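Local coordinates for solute-binding protein (Thermoactinomyces vulgaris, PDB 2ZYO) that binds maltodextrins, here maltotetraose, and as a lipoprotein of the solute-binding family probably delivers them to a membrane sugar transporter, at residues D19-W24 with K294-L299; A75-W80 with W284-Y289; Q163-L168 with G240-V245; G235-G240 with A258-G263. One frame throughout, in Å; residues are numbered along the deposited sequence.

Contact 1. Residues D19-W24 with K294-L299; sequences DKLVVW and KYATEL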
loop_
_atom_site.group_PDB
_atom_site.type_symbol
_atom_site.label_atom_id
_atom_site.label_comp_id
_atom_site.label_asym_id
_atom_site.label_seq_id
_atom_site.Cartn_x
_atom_site.Cartn_y
_atom_site.Cartn_z
ATOM N N ASP A 19 -7.084 12.046 -31.722
ATOM C CA ASP A 19 -7.703 10.927 -32.420
ATOM C C ASP A 19 -7.744 9.724 -31.486
ATOM O O ASP A 19 -8.663 8.903 -31.548
ATOM C CB ASP A 19 -6.938 10.579 -33.701
ATOM C CG ASP A 19 -5.601 9.915 -33.426
ATOM O OD1 ASP A 19 -4.687 10.594 -32.920
ATOM O OD2 ASP A 19 -5.465 8.711 -33.724
ATOM N N LYS A 20 -6.737 9.640 -30.619
ATOM C CA LYS A 20 -6.592 8.528 -29.695
ATOM C C LYS A 20 -5.849 8.937 -28.428
ATOM O O LYS A 20 -5.005 9.840 -28.440
ATOM C CB LYS A 20 -5.878 7.350 -30.370
ATOM C CG LYS A 20 -4.374 7.503 -30.521
ATOM C CD LYS A 20 -3.743 6.316 -31.239
ATOM C CE LYS A 20 -3.700 5.075 -30.363
ATOM N NZ LYS A 20 -2.839 4.015 -30.955
ATOM N N LEU A 21 -6.192 8.270 -27.334
ATOM C CA LEU A 21 -5.433 8.354 -26.100
ATOM C C LEU A 21 -4.945 6.950 -25.784
ATOM O O LEU A 21 -5.604 5.970 -26.133
ATOM C CB LEU A 21 -6.303 8.903 -24.964
ATOM C CG LEU A 21 -6.752 10.362 -25.124
ATOM C CD1 LEU A 21 -7.877 10.700 -24.154
ATOM C CD2 LEU A 21 -5.579 11.331 -24.962
ATOM N N VAL A 22 -3.780 6.857 -25.151
ATOM C CA VAL A 22 -3.182 5.563 -24.829
ATOM C C VAL A 22 -3.128 5.379 -23.315
ATOM O O VAL A 22 -2.744 6.293 -22.584
ATOM C CB VAL A 22 -1.767 5.406 -25.452
ATOM C CG1 VAL A 22 -1.170 4.038 -25.127
ATOM C CG2 VAL A 22 -1.815 5.606 -26.966
ATOM N N VAL A 23 -3.522 4.189 -22.866
ATOM C CA VAL A 23 -3.551 3.848 -21.451
ATOM C C VAL A 23 -2.771 2.551 -21.259
ATOM O O VAL A 23 -2.991 1.591 -21.994
ATOM C CB VAL A 23 -5.011 3.658 -20.963
ATOM C CG1 VAL A 23 -5.058 3.113 -19.552
ATOM C CG2 VAL A 23 -5.787 4.972 -21.040
ATOM N N TRP A 24 -1.853 2.530 -20.294
ATOM C CA TRP A 24 -1.167 1.291 -19.919
ATOM C C TRP A 24 -1.789 0.714 -18.656
ATOM O O TRP A 24 -1.928 1.413 -17.651
ATOM C CB TRP A 24 0.330 1.514 -19.691
ATOM C CG TRP A 24 1.126 1.844 -20.921
ATOM C CD1 TRP A 24 0.726 1.734 -22.222
ATOM C CD2 TRP A 24 2.478 2.310 -20.955
ATOM N NE1 TRP A 24 1.739 2.128 -23.065
ATOM C CE2 TRP A 24 2.829 2.478 -22.313
ATOM C CE3 TRP A 24 3.426 2.610 -19.968
ATOM C CZ2 TRP A 24 4.089 2.934 -22.709
ATOM C CZ3 TRP A 24 4.680 3.063 -20.362
ATOM C CH2 TRP A 24 4.998 3.223 -21.722
ATOM N N LYS A 294 -5.256 17.909 -21.154
ATOM C CA LYS A 294 -6.641 18.224 -20.782
ATOM C C LYS A 294 -7.607 17.084 -21.100
ATOM O O LYS A 294 -8.419 16.701 -20.257
ATOM C CB LYS A 294 -7.110 19.532 -21.423
ATOM C CG LYS A 294 -6.367 20.760 -20.917
ATOM C CD LYS A 294 -6.889 22.027 -21.570
ATOM C CE LYS A 294 -6.138 23.251 -21.071
ATOM N NZ LYS A 294 -6.597 24.500 -21.748
ATOM N N TYR A 295 -7.517 16.545 -22.314
ATOM C CA TYR A 295 -8.349 15.410 -22.704
ATOM C C TYR A 295 -8.007 14.146 -21.913
ATOM O O TYR A 295 -8.905 13.405 -21.509
ATOM C CB TYR A 295 -8.239 15.141 -24.205
ATOM C CG TYR A 295 -9.164 15.978 -25.061
ATOM C CD1 TYR A 295 -8.731 17.183 -25.623
ATOM C CD2 TYR A 295 -10.468 15.558 -25.324
ATOM C CE1 TYR A 295 -9.580 17.949 -26.423
ATOM C CE2 TYR A 295 -11.323 16.318 -26.120
ATOM C CZ TYR A 295 -10.872 17.509 -26.664
ATOM O OH TYR A 295 -11.719 18.253 -27.453
ATOM N N ALA A 296 -6.715 13.908 -21.687
ATOM C CA ALA A 296 -6.284 12.744 -20.906
ATOM C C ALA A 296 -6.777 12.819 -19.465
ATOM O O ALA A 296 -7.107 11.795 -18.869
ATOM C CB ALA A 296 -4.770 12.589 -20.948
ATOM N N THR A 297 -6.837 14.033 -18.917
ATOM C CA THR A 297 -7.333 14.247 -17.557
ATOM C C THR A 297 -8.846 14.025 -17.481
ATOM O O THR A 297 -9.359 13.556 -16.464
ATOM C CB THR A 297 -6.939 15.642 -17.023
ATOM O OG1 THR A 297 -5.512 15.764 -17.044
ATOM C CG2 THR A 297 -7.427 15.853 -15.595
ATOM N N GLU A 298 -9.552 14.353 -18.563
ATOM C CA GLU A 298 -10.970 14.025 -18.674
ATOM C C GLU A 298 -11.181 12.510 -18.708
ATOM O O GLU A 298 -12.093 11.995 -18.064
ATOM C CB GLU A 298 -11.603 14.709 -19.889
ATOM C CG GLU A 298 -11.742 16.214 -19.697
ATOM C CD GLU A 298 -12.169 16.963 -20.944
ATOM O OE1 GLU A 298 -12.073 16.405 -22.058
ATOM O OE2 GLU A 298 -12.588 18.134 -20.798
ATOM N N LEU A 299 -10.328 11.800 -19.447
ATOM C CA LEU A 299 -10.362 10.338 -19.444
ATOM C C LEU A 299 -10.076 9.790 -18.045
ATOM O O LEU A 299 -10.762 8.881 -17.575
ATOM C CB LEU A 299 -9.377 9.762 -20.473
ATOM C CG LEU A 299 -9.120 8.248 -20.471
ATOM C CD1 LEU A 299 -10.381 7.430 -20.755
ATOM C CD2 LEU A 299 -8.032 7.914 -21.468
#

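Contact 2. Residues A75-W80 with W284-Y289; sequences ADLVTW and WYLSAY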
loop_
_atom_site.group_PDB
_atom_site.type_symbol
_atom_site.label_atom_id
_atom_site.label_comp_id
_atom_site.label_asym_id
_atom_site.label_seq_id
_atom_site.Cartn_x
_atom_site.Cartn_y
_atom_site.Cartn_z
ATOM N N ALA A 75 2.410 6.092 -23.237
ATOM C CA ALA A 75 1.001 6.224 -22.875
ATOM C C ALA A 75 0.684 7.628 -22.386
ATOM O O ALA A 75 1.558 8.335 -21.890
ATOM C CB ALA A 75 0.642 5.221 -21.804
ATOM N N ASP A 76 -0.575 8.028 -22.522
ATOM C CA ASP A 76 -1.038 9.270 -21.919
ATOM C C ASP A 76 -1.296 9.057 -20.432
ATOM O O ASP A 76 -0.914 9.888 -19.602
ATOM C CB ASP A 76 -2.292 9.774 -22.629
ATOM C CG ASP A 76 -2.030 10.116 -24.080
ATOM O OD1 ASP A 76 -1.421 11.173 -24.338
ATOM O OD2 ASP A 76 -2.422 9.324 -24.962
ATOM N N LEU A 77 -1.930 7.933 -20.107
ATOM C CA LEU A 77 -2.191 7.572 -18.717
ATOM C C LEU A 77 -1.435 6.307 -18.339
ATOM O O LEU A 77 -1.438 5.324 -19.081
ATOM C CB LEU A 77 -3.693 7.390 -18.466
ATOM C CG LEU A 77 -4.642 8.568 -18.725
ATOM C CD1 LEU A 77 -6.041 8.205 -18.261
ATOM C CD2 LEU A 77 -4.173 9.853 -18.046
ATOM N N VAL A 78 -0.783 6.359 -17.181
ATOM C CA VAL A 78 -0.009 5.240 -16.649
ATOM C C VAL A 78 -0.427 4.971 -15.206
ATOM O O VAL A 78 -1.143 5.773 -14.601
ATOM C CB VAL A 78 1.517 5.511 -16.717
ATOM C CG1 VAL A 78 1.994 5.551 -18.170
ATOM C CG2 VAL A 78 1.873 6.811 -15.996
ATOM N N THR A 79 0.015 3.842 -14.658
ATOM C CA THR A 79 -0.373 3.446 -13.309
ATOM C C THR A 79 0.681 2.584 -12.615
ATOM O O THR A 79 1.274 1.700 -13.231
ATOM C CB THR A 79 -1.766 2.744 -13.298
ATOM O OG1 THR A 79 -2.135 2.409 -11.956
ATOM C CG2 THR A 79 -1.776 1.491 -14.165
ATOM N N TRP A 80 0.913 2.880 -11.336
ATOM C CA TRP A 80 1.780 2.086 -10.455
ATOM C C TRP A 80 1.534 2.472 -8.993
ATOM O O TRP A 80 0.963 3.531 -8.727
ATOM C CB TRP A 80 3.266 2.227 -10.826
ATOM C CG TRP A 80 3.793 3.632 -10.929
ATOM C CD1 TRP A 80 4.101 4.474 -9.897
ATOM C CD2 TRP A 80 4.114 4.339 -12.133
ATOM N NE1 TRP A 80 4.579 5.669 -10.385
ATOM C CE2 TRP A 80 4.592 5.614 -11.755
ATOM C CE3 TRP A 80 4.025 4.027 -13.495
ATOM C CZ2 TRP A 80 4.992 6.574 -12.692
ATOM C CZ3 TRP A 80 4.427 4.978 -14.426
ATOM C CH2 TRP A 80 4.901 6.237 -14.020
ATOM N N TRP A 284 -4.104 6.542 -11.359
ATOM C CA TRP A 284 -3.781 6.898 -12.736
ATOM C C TRP A 284 -2.955 8.171 -12.711
ATOM O O TRP A 284 -3.324 9.136 -12.030
ATOM C CB TRP A 284 -5.049 7.165 -13.549
ATOM C CG TRP A 284 -5.843 5.955 -13.919
ATOM C CD1 TRP A 284 -7.123 5.668 -13.540
ATOM C CD2 TRP A 284 -5.419 4.873 -14.758
ATOM N NE1 TRP A 284 -7.522 4.470 -14.084
ATOM C CE2 TRP A 284 -6.495 3.959 -14.833
ATOM C CE3 TRP A 284 -4.232 4.581 -15.443
ATOM C CZ2 TRP A 284 -6.422 2.775 -15.575
ATOM C CZ3 TRP A 284 -4.157 3.400 -16.178
ATOM C CH2 TRP A 284 -5.247 2.511 -16.234
ATOM N N TYR A 285 -1.853 8.175 -13.457
ATOM C CA TYR A 285 -0.984 9.349 -13.564
ATOM C C TYR A 285 -0.914 9.824 -15.007
ATOM O O TYR A 285 -1.224 9.072 -15.930
ATOM C CB TYR A 285 0.418 9.051 -13.012
ATOM C CG TYR A 285 0.387 8.253 -11.731
ATOM C CD1 TYR A 285 -0.331 8.708 -10.626
ATOM C CD2 TYR A 285 1.055 7.036 -11.629
ATOM C CE1 TYR A 285 -0.383 7.971 -9.451
ATOM C CE2 TYR A 285 1.015 6.291 -10.450
ATOM C CZ TYR A 285 0.292 6.766 -9.371
ATOM O OH TYR A 285 0.240 6.042 -8.205
ATOM N N LEU A 286 -0.520 11.080 -15.189
ATOM C CA LEU A 286 -0.464 11.701 -16.505
ATOM C C LEU A 286 0.982 11.866 -16.953
ATOM O O LEU A 286 1.758 12.587 -16.319
ATOM C CB LEU A 286 -1.175 13.061 -16.471
ATOM C CG LEU A 286 -1.234 13.920 -17.738
ATOM C CD1 LEU A 286 -1.880 13.179 -18.897
ATOM C CD2 LEU A 286 -1.971 15.222 -17.449
ATOM N N SER A 287 1.333 11.195 -18.047
ATOM C CA SER A 287 2.683 11.269 -18.590
ATOM C C SER A 287 3.049 12.702 -18.948
ATOM O O SER A 287 2.246 13.425 -19.538
ATOM C CB SER A 287 2.812 10.389 -19.832
ATOM O OG SER A 287 4.029 10.645 -20.515
ATOM N N ALA A 288 4.272 13.094 -18.598
ATOM C CA ALA A 288 4.798 14.414 -18.949
ATOM C C ALA A 288 4.936 14.567 -20.463
ATOM O O ALA A 288 5.043 15.683 -20.975
ATOM C CB ALA A 288 6.135 14.647 -18.267
ATOM N N TYR A 289 4.914 13.437 -21.168
ATOM C CA TYR A 289 5.088 13.416 -22.618
ATOM C C TYR A 289 3.765 13.396 -23.377
ATOM O O TYR A 289 3.754 13.398 -24.609
ATOM C CB TYR A 289 5.967 12.226 -23.022
ATOM C CG TYR A 289 7.324 12.268 -22.365
ATOM C CD1 TYR A 289 8.359 13.020 -22.916
ATOM C CD2 TYR A 289 7.563 11.581 -21.177
ATOM C CE1 TYR A 289 9.605 13.075 -22.310
ATOM C CE2 TYR A 289 8.807 11.629 -20.561
ATOM C CZ TYR A 289 9.821 12.378 -21.132
ATOM O OH TYR A 289 11.050 12.428 -20.520
HETATM O O HOH W 1 3.896 9.403 -22.902
#

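Contact 3. Residues Q163-L168 with G240-V245; sequences QKYGVL and GKVAAV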
loop_
_atom_site.group_PDB
_atom_site.type_symbol
_atom_site.label_atom_id
_atom_site.label_comp_id
_atom_site.label_asym_id
_atom_site.label_seq_id
_atom_site.Cartn_x
_atom_site.Cartn_y
_atom_site.Cartn_z
ATOM N N GLN A 163 3.931 -26.287 14.752
ATOM C CA GLN A 163 3.555 -25.426 13.624
ATOM C C GLN A 163 2.136 -24.870 13.781
ATOM O O GLN A 163 1.402 -24.716 12.800
ATOM C CB GLN A 163 3.713 -26.167 12.284
ATOM C CG GLN A 163 5.092 -26.788 12.056
ATOM C CD GLN A 163 6.198 -25.753 11.936
ATOM O OE1 GLN A 163 6.005 -24.682 11.361
ATOM N NE2 GLN A 163 7.368 -26.074 12.479
ATOM N N LYS A 164 1.765 -24.579 15.026
ATOM C CA LYS A 164 0.455 -24.025 15.354
ATOM C C LYS A 164 0.647 -22.668 16.021
ATOM O O LYS A 164 1.507 -22.513 16.889
ATOM C CB LYS A 164 -0.311 -24.978 16.282
ATOM C CG LYS A 164 -1.832 -24.957 16.119
ATOM C CD LYS A 164 -2.474 -23.787 16.853
ATOM C CE LYS A 164 -3.869 -23.482 16.330
ATOM N NZ LYS A 164 -4.347 -22.147 16.796
ATOM N N TYR A 165 -0.148 -21.684 15.604
ATOM C CA TYR A 165 -0.014 -20.318 16.106
ATOM C C TYR A 165 -1.353 -19.663 16.405
ATOM O O TYR A 165 -2.344 -19.912 15.723
ATOM C CB TYR A 165 0.750 -19.451 15.101
ATOM C CG TYR A 165 2.198 -19.836 14.949
ATOM C CD1 TYR A 165 3.184 -19.242 15.736
ATOM C CD2 TYR A 165 2.585 -20.802 14.021
ATOM C CE1 TYR A 165 4.518 -19.601 15.604
ATOM C CE2 TYR A 165 3.914 -21.168 13.882
ATOM C CZ TYR A 165 4.874 -20.564 14.674
ATOM O OH TYR A 165 6.192 -20.928 14.535
ATOM N N GLY A 166 -1.366 -18.824 17.436
ATOM C CA GLY A 166 -2.485 -17.924 17.681
ATOM C C GLY A 166 -2.391 -16.710 16.775
ATOM O O GLY A 166 -3.363 -16.340 16.116
ATOM N N VAL A 167 -1.215 -16.082 16.759
ATOM C CA VAL A 167 -0.947 -14.942 15.881
ATOM C C VAL A 167 0.427 -15.113 15.241
ATOM O O VAL A 167 1.426 -15.322 15.932
ATOM C CB VAL A 167 -0.997 -13.582 16.628
ATOM C CG1 VAL A 167 -0.961 -12.424 15.628
ATOM C CG2 VAL A 167 -2.238 -13.480 17.509
ATOM N N LEU A 168 0.458 -15.018 13.916
ATOM C CA LEU A 168 1.688 -15.155 13.149
ATOM C C LEU A 168 1.704 -14.103 12.050
ATOM O O LEU A 168 0.723 -13.942 11.330
ATOM C CB LEU A 168 1.769 -16.560 12.544
ATOM C CG LEU A 168 2.912 -16.916 11.590
ATOM C CD1 LEU A 168 4.264 -16.889 12.291
ATOM C CD2 LEU A 168 2.654 -18.289 10.987
ATOM N N GLY A 240 -4.442 -24.319 8.128
ATOM C CA GLY A 240 -5.555 -24.345 9.077
ATOM C C GLY A 240 -5.139 -24.405 10.535
ATOM O O GLY A 240 -5.960 -24.696 11.404
ATOM N N LYS A 241 -3.866 -24.123 10.809
ATOM C CA LYS A 241 -3.345 -24.183 12.177
ATOM C C LYS A 241 -2.900 -22.817 12.716
ATOM O O LYS A 241 -2.154 -22.743 13.693
ATOM C CB LYS A 241 -2.200 -25.197 12.275
ATOM C CG LYS A 241 -2.616 -26.652 12.065
ATOM C CD LYS A 241 -1.431 -27.608 12.216
ATOM C CE LYS A 241 -0.615 -27.745 10.926
ATOM N NZ LYS A 241 0.252 -26.560 10.622
ATOM N N VAL A 242 -3.360 -21.743 12.077
ATOM C CA VAL A 242 -3.063 -20.384 12.535
ATOM C C VAL A 242 -4.367 -19.603 12.676
ATOM O O VAL A 242 -5.101 -19.430 11.703
ATOM C CB VAL A 242 -2.089 -19.643 11.581
ATOM C CG1 VAL A 242 -1.853 -18.211 12.051
ATOM C CG2 VAL A 242 -0.758 -20.384 11.479
ATOM N N ALA A 243 -4.649 -19.132 13.889
ATOM C CA ALA A 243 -5.896 -18.420 14.160
ATOM C C ALA A 243 -5.965 -17.069 13.456
ATOM O O ALA A 243 -6.989 -16.731 12.863
ATOM C CB ALA A 243 -6.106 -18.256 15.654
ATOM N N ALA A 244 -4.876 -16.304 13.520
ATOM C CA ALA A 244 -4.847 -14.965 12.942
ATOM C C ALA A 244 -3.478 -14.599 12.386
ATOM O O ALA A 244 -2.447 -14.988 12.937
ATOM C CB ALA A 244 -5.290 -13.931 13.973
ATOM N N VAL A 245 -3.486 -13.860 11.280
ATOM C CA VAL A 245 -2.278 -13.253 10.733
ATOM C C VAL A 245 -2.494 -11.753 10.555
ATOM O O VAL A 245 -3.635 -11.279 10.548
ATOM C CB VAL A 245 -1.846 -13.887 9.372
ATOM C CG1 VAL A 245 -1.614 -15.391 9.509
ATOM C CG2 VAL A 245 -2.863 -13.594 8.268
#

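Contact 4. Residues G235-G240 with A258-G263; sequences GLFKSG and AGINVG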
loop_
_atom_site.group_PDB
_atom_site.type_symbol
_atom_site.label_atom_id
_atom_site.label_comp_id
_atom_site.label_asym_id
_atom_site.label_seq_id
_atom_site.Cartn_x
_atom_site.Cartn_y
_atom_site.Cartn_z
ATOM N N GLY A 235 1.779 -20.118 4.212
ATOM C CA GLY A 235 1.727 -21.580 4.236
ATOM C C GLY A 235 1.051 -22.115 5.484
ATOM O O GLY A 235 0.164 -22.968 5.401
ATOM N N LEU A 236 1.462 -21.599 6.640
ATOM C CA LEU A 236 0.911 -22.045 7.916
ATOM C C LEU A 236 -0.542 -21.631 8.133
ATOM O O LEU A 236 -1.315 -22.387 8.719
ATOM C CB LEU A 236 1.799 -21.616 9.087
ATOM C CG LEU A 236 3.130 -22.369 9.188
ATOM C CD1 LEU A 236 3.992 -21.814 10.306
ATOM C CD2 LEU A 236 2.899 -23.863 9.381
ATOM N N PHE A 237 -0.919 -20.444 7.659
ATOM C CA PHE A 237 -2.323 -20.035 7.733
ATOM C C PHE A 237 -3.200 -20.929 6.850
ATOM O O PHE A 237 -4.281 -21.355 7.264
ATOM C CB PHE A 237 -2.504 -18.554 7.373
ATOM C CG PHE A 237 -3.896 -18.040 7.629
ATOM C CD1 PHE A 237 -4.333 -17.789 8.929
ATOM C CD2 PHE A 237 -4.775 -17.819 6.573
ATOM C CE1 PHE A 237 -5.627 -17.321 9.169
ATOM C CE2 PHE A 237 -6.069 -17.353 6.802
ATOM C CZ PHE A 237 -6.494 -17.103 8.103
ATOM N N LYS A 238 -2.720 -21.223 5.643
ATOM C CA LYS A 238 -3.440 -22.101 4.714
ATOM C C LYS A 238 -3.550 -23.538 5.229
ATOM O O LYS A 238 -4.442 -24.279 4.813
ATOM C CB LYS A 238 -2.793 -22.080 3.327
ATOM C CG LYS A 238 -3.004 -20.771 2.568
ATOM C CD LYS A 238 -2.456 -20.832 1.145
ATOM C CE LYS A 238 -0.936 -20.762 1.121
ATOM N NZ LYS A 238 -0.404 -20.830 -0.269
ATOM N N SER A 239 -2.654 -23.909 6.144
ATOM C CA SER A 239 -2.644 -25.235 6.766
ATOM C C SER A 239 -3.789 -25.420 7.765
ATOM O O SER A 239 -4.055 -26.537 8.210
ATOM C CB SER A 239 -1.309 -25.480 7.474
ATOM O OG SER A 239 -1.294 -24.881 8.762
ATOM N N GLY A 240 -4.442 -24.319 8.128
ATOM C CA GLY A 240 -5.555 -24.345 9.077
ATOM C C GLY A 240 -5.139 -24.405 10.535
ATOM O O GLY A 240 -5.960 -24.696 11.404
ATOM N N ALA A 258 -7.489 -22.185 -0.555
ATOM C CA ALA A 258 -7.007 -23.240 0.338
ATOM C C ALA A 258 -8.110 -23.835 1.219
ATOM O O ALA A 258 -7.907 -24.867 1.865
ATOM C CB ALA A 258 -5.866 -22.720 1.200
ATOM N N GLY A 259 -9.267 -23.175 1.252
ATOM C CA GLY A 259 -10.425 -23.664 2.001
ATOM C C GLY A 259 -10.644 -23.026 3.360
ATOM O O GLY A 259 -11.457 -23.506 4.151
ATOM N N ILE A 260 -9.918 -21.946 3.638
ATOM C CA ILE A 260 -10.075 -21.226 4.898
ATOM C C ILE A 260 -11.287 -20.303 4.828
ATOM O O ILE A 260 -11.468 -19.571 3.850
ATOM C CB ILE A 260 -8.800 -20.405 5.267
ATOM C CG1 ILE A 260 -7.532 -21.276 5.221
ATOM C CG2 ILE A 260 -8.958 -19.712 6.630
ATOM C CD1 ILE A 260 -7.537 -22.507 6.141
ATOM N N ASN A 261 -12.123 -20.365 5.863
ATOM C CA ASN A 261 -13.217 -19.418 6.033
ATOM C C ASN A 261 -12.646 -18.179 6.705
ATOM O O ASN A 261 -12.374 -18.174 7.909
ATOM C CB ASN A 261 -14.351 -20.034 6.861
ATOM C CG ASN A 261 -15.624 -19.193 6.841
ATOM O OD1 ASN A 261 -15.767 -18.256 6.051
ATOM N ND2 ASN A 261 -16.563 -19.534 7.718
ATOM N N VAL A 262 -12.456 -17.139 5.900
ATOM C CA VAL A 262 -11.666 -15.971 6.280
ATOM C C VAL A 262 -12.513 -14.842 6.859
ATOM O O VAL A 262 -13.542 -14.463 6.294
ATOM C CB VAL A 262 -10.857 -15.437 5.060
ATOM C CG1 VAL A 262 -10.070 -14.193 5.423
ATOM C CG2 VAL A 262 -9.925 -16.514 4.512
ATOM N N GLY A 263 -12.069 -14.319 7.998
ATOM C CA GLY A 263 -12.596 -13.074 8.542
ATOM C C GLY A 263 -11.515 -12.012 8.492
ATOM O O GLY A 263 -10.325 -12.335 8.489
#

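Contact 1. Residues D19-W24 with K294-L299
Leu21 and Val23, side by side on one face of strand 20-24, meet Leu299, Ala296 and Tyr295 of helix 294-299, a helix-on-sheet packing in one lobe of the periplasmic-binding-protein fold. The short axes approach to 9.7 Å and cross at -54°, and no hydrogen bond joins the two segments. Packing is tight at the Leu299 end. Its CG stands anti to the backbone N (chi1 171°), which sends the isobutyl group at the strand, and CD2 arrives tip to tip against two partners: Val23 CG2 at 3.7 Å and Leu21 CD1 at 3.9 Å. Leu77 of the adjacent strand also touches Val23, Ala296 and Leu299, closing the apolar layer beneath the helix. Toward the start of the helix the fit slackens. Leu21 CD2 is 4.3 Å from Ala296 CB, and Leu21 CD1 is 4.5 Å from Tyr295 CB. The end of the Tyr295 side chain leads away from the strand, and the side chain touches Lys17 and Pro18 at the partly exposed margin, while Lys294 and Glu298 belong to the solvent side. Here Glu15 accepts from the backbone N atoms of Lys294 and Tyr295, tying the first turn to the N-terminal segment. Leu21 CD1 also lies 3.9 Å from Tyr295 O, a carbonyl already engaged within the helix by Leu299 N at 3.0 Å.

Contact 2. Residues A75-W80 with W284-Y289
Tyr285 grips Trp80 twice at the end of an antiparallel strand pair. Its OH donates to Trp80 O at 2.7 Å, with a C=O...donor angle of 168°. With CG anti to the carbonyl carbon (chi1 -42°), the ring swings toward Trp80, and its edge points at the face of the Trp80 five-membered ring in a T-shaped pair. The planes meet at 54°, with Tyr285 CE2 3.6 Å from Trp80 CD1. A phenylalanine here would probably keep much of this ring contact but leave Trp80 O without its hydroxyl partner and the strand end less firmly fixed. Backbone bonds set the ring's starting point: Val78 and Tyr285 form a hydrogen-bonded pair, Tyr285 N to Val78 O at 2.8 Å and Val78 N to Tyr285 O at 3.0 Å, and Ser287 N continues the pairing to Asp76 O. On the other sheet face Thr79 CG2 packs 3.7 Å from Trp284 CZ3, and the edge of the Trp284 ring comes near Val78 O. Farther out, a water donates to Ala75 O and also bonds Ser287 OG, the acceptor of an ST turn from Tyr289 N. Asp76 is positioned by Ser290 and the backbone N of Val22, Thr79 OG1 by Gly283 O. Helix 61-71 packs on Val78 and Trp80, helix 293-302 on Leu77, Trp284 and Leu286, and strand 20-25 lies alongside 75-80.

Contact 3. Residues Q163-L168 with G240-V245
Tyr165 with Val242 and Val167 with Ala244 are parallel beta bridges of the mixed sheet of the solute-binding fold, joining strands 165-169 and 242-247 where both strands turn a corner, at Gly166-Val167 and at Ala243. Before the corner, Tyr165 N donates to Lys241 O at 3.0 Å and Ala243 N to Tyr165 O; after it, Leu168 N reaches Ala244 O in the carbonyl plane, while the Ala244 N to Gly166 O bond at the bend itself is weak. Two lysines bind main-chain oxygens at the outer end. Lys164, bent at chi2 (-81°), folds its chain across Lys241 O, with CE at 3.2 Å, and brings NZ to Tyr165 O at 3.2 Å. That oxygen is therefore held from opposite faces of its plane, by Lys164 NZ on one and Ala243 N on the other. Lys241 NZ is held chiefly by Ser239 OG and, its chain bent at chi3 and chi4, also reaches Gln163 O at 3.1 Å, from 37° out of the carbonyl plane. Gln163 and Lys164 form a G1 beta bulge against the chain that precedes them. On the apolar face Val242 is shared: CG1 meets Leu168 CB and CG2 meets Tyr165 CB, each at 4.0 Å. Leu168 CD1 stands 4.2 Å above the centre of the Tyr165 ring. Helix 147-157 packs on Val167, on the other face, and on Ala243 at the corner. Buried Leu168 O has no hydrogen-bond partner in the model; Val245 CA approaches it to 3.1 Å in a CA-H...O contact.

Contact 4. Residues G235-G240 with A258-G263
Ile260 lies against the last turn of helix 230-238, where Phe237, Lys238 and Gly240 meet it. From CB the side chain splits into two arms. CG2, anti to the backbone N, reaches the Phe237 ring, 3.7 Å from CE2 and a little farther from CZ, at an oblique angle. CG1 (chi1 -52°) runs 3.8 Å from Phe237 O. CD1 beyond it settles among the carbonyls of the helix end, close to Phe237 O (3.6 Å) and Lys238 O. Gly240 CA lies 4.0 Å from the same CD1. An apolar tip thus covers a Schellman motif, in which Gly240 N bonds back to Phe237 O at 3.1 Å. An alanine in its place would lose both arms and is likely to open a gap beside this turn, leaving the Phe237 ring less firmly held. Nearby, Ala258 CB rests on Lys238 CG at 3.7 Å, while Lys238 NZ goes on to a salt bridge with Asp254. A second Schellman motif, at Gly259, ends helix 252-257, whose Tyr255 meets the Phe237 ring. The contact therefore ties the ends of helices 230-238 and 252-257 together, beside strand 120-136 and just before strand 262-265.

Overall arrangement
The contacts form two pairs. Contacts 1 and 2 have centres 9 Å apart and are joined by a probable hydrogen bond from Asp76 N to Val22 O (2.8 Å). Contacts 3 and 4, also 9 Å apart, share Gly240, and Leu236 and Phe237 pack on Val242. The pairs are separated by 38 to 47 Å between centres, consistent with the two lobes of a solute-binding protein, although contacts 2, 3 and 4 all reach one branched sheet. The sugar lies between: the Trp80 side chain is about 11 Å from a bound glucose unit and that of Val245 about 12 Å. Neither contact 2 nor contact 3 forms part of the sugar pocket, whose residues include Arg84, Glu129, Trp250 and Trp360.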